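Local coordinates for alpha-rhamnosidase (Dictyoglomus thermophilum, PDB 6I60), which probably hydrolyses terminal non-reducing alpha-L-rhamnose residues of alpha-L-rhamnosides, at residues A[851-856]-A[897-902]. Numbering follows the deposited sequence.
Sequences PHPVGD and HVPKLF
Pro851 and His897 mark the closest approach of the two backbones, with their CA atoms 7.2 Å apart; beyond them the chains diverge, and side chains do most of the bridging. Segment 851-856 is loop that has just left strand 846-849, whereas 897-902 begins as the last three residues of strand 893-899 and then turns into loop. The two strands are parallel neighbours in one sheet, and a backbone hydrogen bond between His897 and Phe849 belongs to that pairing. Pro851 follows where the pairing runs out: its ring nitrogen carries no hydrogen to donate, and its CD instead lies 3.5 Å from His897 O. Its CG meets Pro899 CD at 4.2 Å, one compact ring against another.

Pro899 is the last residue of strand 893-899. Its CG lies against the loop, 4.1 Å from the carbonyl oxygen Pro851 O and 4.2 Å from Pro853 CD. This seam belongs to the beta-rich C-terminal domain of the bacterial alpha-L-rhamnosidase family, where the five-stranded sheet holding both strands packs on a second, antiparallel one. From that second sheet Phe882 touches both Pro853 and Pro899, while Trp875 touches Pro851 and Pro853, so the prolines present rigid apolar surfaces to aromatic side chains.

Pro853 is the centre of an inverse gamma turn, a tight bend to which its ring-restricted phi of -80° is well suited. The CB of Pro853 points toward the other segment, and its CG meets Leu901 CD1 at 4.1 Å. Leu901 lies beyond the strand end on the more exposed margin; with CG anti to its carbonyl carbon (chi1 -39°), the flexible branched side chain slants across the proline ring, and its CB sits over one face of the Phe902 ring.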
ATOM      1  N   PRO A 851      14.892  11.801  19.601  1.00 56.88           N
ATOM      2  CA  PRO A 851      14.466  10.611  20.342  1.00 51.16           C
ATOM      3  C   PRO A 851      13.730  10.975  21.619  1.00 48.53           C
ATOM      4  O   PRO A 851      13.925  12.044  22.201  1.00 55.65           O
ATOM      5  CB  PRO A 851      15.789   9.901  20.652  1.00 52.05           C
ATOM      6  CG  PRO A 851      16.787  11.004  20.719  1.00 56.53           C
ATOM      7  CD  PRO A 851      16.338  12.050  19.729  1.00 54.43           C
ATOM      8  N   HIS A 852      12.867  10.058  22.052  1.00 53.89           N
ATOM      9  CA  HIS A 852      12.058  10.234  23.256  1.00 51.54           C
ATOM     10  C   HIS A 852      12.245   9.016  24.150  1.00 50.99           C
ATOM     11  O   HIS A 852      11.449   8.068  24.101  1.00 55.98           O
ATOM     12  CB  HIS A 852      10.585  10.442  22.908  1.00 55.68           C
ATOM     13  CG  HIS A 852      10.288  11.789  22.322  1.00 59.52           C
ATOM     14  ND1 HIS A 852       9.469  12.706  22.945  1.00 60.96           N
ATOM     15  CD2 HIS A 852      10.706  12.374  21.175  1.00 54.37           C
ATOM     16  CE1 HIS A 852       9.394  13.797  22.204  1.00 56.28           C
ATOM     17  NE2 HIS A 852      10.136  13.623  21.126  1.00 54.54           N
ATOM     18  N   PRO A 853      13.287   9.006  24.981  1.00 53.82           N
ATOM     19  CA  PRO A 853      13.492   7.869  25.888  1.00 50.90           C
ATOM     20  C   PRO A 853      12.609   7.962  27.121  1.00 59.19           C
ATOM     21  O   PRO A 853      13.001   8.547  28.136  1.00 68.08           O
ATOM     22  CB  PRO A 853      14.980   7.968  26.245  1.00 48.14           C
ATOM     23  CG  PRO A 853      15.352   9.406  26.011  1.00 45.80           C
ATOM     24  CD  PRO A 853      14.290  10.067  25.172  1.00 44.96           C
ATOM     25  N   VAL A 854      11.412   7.389  27.043  1.00 55.99           N
ATOM     26  CA  VAL A 854      10.421   7.503  28.101  1.00 59.51           C
ATOM     27  C   VAL A 854      10.275   6.153  28.798  1.00 62.93           C
ATOM     28  O   VAL A 854      10.728   5.119  28.307  1.00 65.66           O
ATOM     29  CB  VAL A 854       9.065   7.995  27.563  1.00 55.66           C
ATOM     30  CG1 VAL A 854       9.122   9.484  27.281  1.00 56.38           C
ATOM     31  CG2 VAL A 854       8.697   7.228  26.309  1.00 51.76           C
ATOM     32  N   GLY A 855       9.625   6.176  29.962  1.00 56.26           N
ATOM     33  CA  GLY A 855       9.355   4.948  30.692  1.00 48.36           C
ATOM     34  C   GLY A 855      10.630   4.235  31.091  1.00 52.48           C
ATOM     35  O   GLY A 855      11.600   4.847  31.550  1.00 58.20           O
ATOM     36  N   ASP A 856      10.630   2.913  30.913  1.00 54.20           N
ATOM     37  CA  ASP A 856      11.795   2.079  31.180  1.00 53.24           C
ATOM     38  C   ASP A 856      12.503   1.654  29.897  1.00 54.49           C
ATOM     39  O   ASP A 856      13.122   0.585  29.853  1.00 59.00           O
ATOM     40  CB  ASP A 856      11.394   0.854  32.000  1.00 53.89           C
ATOM     41  CG  ASP A 856      10.205   0.118  31.408  1.00 62.82           C
ATOM     42  OD1 ASP A 856       9.466   0.727  30.607  1.00 65.99           O
ATOM     43  OD2 ASP A 856      10.011  -1.070  31.743  1.00 68.58           O
ATOM     44  N   HIS A 897      18.151  16.536  18.084  1.00 58.50           N
ATOM     45  CA  HIS A 897      17.506  17.096  19.272  1.00 58.22           C
ATOM     46  C   HIS A 897      17.866  16.201  20.452  1.00 63.05           C
ATOM     47  O   HIS A 897      17.105  15.306  20.829  1.00 62.47           O
ATOM     48  CB  HIS A 897      15.983  17.206  19.090  1.00 53.68           C
ATOM     49  CG  HIS A 897      15.560  18.300  18.160  1.00 60.72           C
ATOM     50  ND1 HIS A 897      14.238  18.643  17.971  1.00 64.33           N
ATOM     51  CD2 HIS A 897      16.280  19.125  17.366  1.00 60.95           C
ATOM     52  CE1 HIS A 897      14.163  19.634  17.101  1.00 62.41           C
ATOM     53  NE2 HIS A 897      15.388  19.945  16.719  1.00 62.78           N
ATOM     54  N   VAL A 898      19.037  16.441  21.033  1.00 62.29           N
ATOM     55  CA  VAL A 898      19.497  15.677  22.188  1.00 62.44           C
ATOM     56  C   VAL A 898      18.705  16.124  23.411  1.00 61.56           C
ATOM     57  O   VAL A 898      18.775  17.300  23.798  1.00 59.61           O
ATOM     58  CB  VAL A 898      21.009  15.845  22.404  1.00 59.46           C
ATOM     59  CG1 VAL A 898      21.502  14.885  23.469  1.00 56.12           C
ATOM     60  CG2 VAL A 898      21.763  15.628  21.098  1.00 53.35           C
ATOM     61  N   PRO A 899      17.938  15.237  24.044  1.00 69.04           N
ATOM     62  CA  PRO A 899      17.167  15.641  25.227  1.00 66.49           C
ATOM     63  C   PRO A 899      18.057  15.795  26.451  1.00 66.22           C
ATOM     64  O   PRO A 899      18.918  14.957  26.733  1.00 62.01           O
ATOM     65  CB  PRO A 899      16.171  14.489  25.409  1.00 54.58           C
ATOM     66  CG  PRO A 899      16.860  13.306  24.815  1.00 60.39           C
ATOM     67  CD  PRO A 899      17.733  13.820  23.698  1.00 61.79           C
ATOM     68  N   LYS A 900      17.839  16.887  27.183  1.00 68.95           N
ATOM     69  CA  LYS A 900      18.619  17.188  28.383  1.00 72.52           C
ATOM     70  C   LYS A 900      17.971  16.473  29.562  1.00 67.21           C
ATOM     71  O   LYS A 900      17.033  16.975  30.184  1.00 68.90           O
ATOM     72  CB  LYS A 900      18.702  18.693  28.611  1.00 69.02           C
ATOM     73  CG  LYS A 900      18.825  19.513  27.337  1.00 70.81           C
ATOM     74  CD  LYS A 900      19.377  20.896  27.628  1.00 63.78           C
ATOM     75  CE  LYS A 900      18.284  21.835  28.107  1.00 64.87           C
ATOM     76  NZ  LYS A 900      18.699  23.261  28.002  1.00 71.01           N
ATOM     77  N   LEU A 901      18.476  15.281  29.869  1.00 62.85           N
ATOM     78  CA  LEU A 901      17.981  14.489  30.987  1.00 69.42           C
ATOM     79  C   LEU A 901      18.833  14.638  32.241  1.00 70.97           C
ATOM     80  O   LEU A 901      18.531  14.004  33.258  1.00 75.01           O
ATOM     81  CB  LEU A 901      17.899  13.009  30.595  1.00 64.98           C
ATOM     82  CG  LEU A 901      17.419  12.708  29.173  1.00 66.76           C
ATOM     83  CD1 LEU A 901      17.755  11.278  28.782  1.00 56.63           C
ATOM     84  CD2 LEU A 901      15.924  12.969  29.035  1.00 73.51           C
ATOM     85  N   PHE A 902      19.879  15.459  32.198  1.00 73.31           N
ATOM     86  CA  PHE A 902      20.803  15.618  33.311  1.00 73.40           C
ATOM     87  C   PHE A 902      21.022  17.096  33.600  1.00 76.38           C
ATOM     88  O   PHE A 902      21.000  17.932  32.692  1.00 72.09           O
ATOM     89  CB  PHE A 902      22.150  14.943  33.018  1.00 71.99           C
ATOM     90  CG  PHE A 902      22.024  13.559  32.448  1.00 73.04           C
ATOM     91  CD1 PHE A 902      21.346  12.567  33.138  1.00 70.03           C
ATOM     92  CD2 PHE A 902      22.593  13.246  31.223  1.00 74.25           C
ATOM     93  CE1 PHE A 902      21.234  11.290  32.617  1.00 74.38           C
ATOM     94  CE2 PHE A 902      22.485  11.971  30.697  1.00 69.19           C
ATOM     95  CZ  PHE A 902      21.805  10.993  31.395  1.00 69.95           C
TER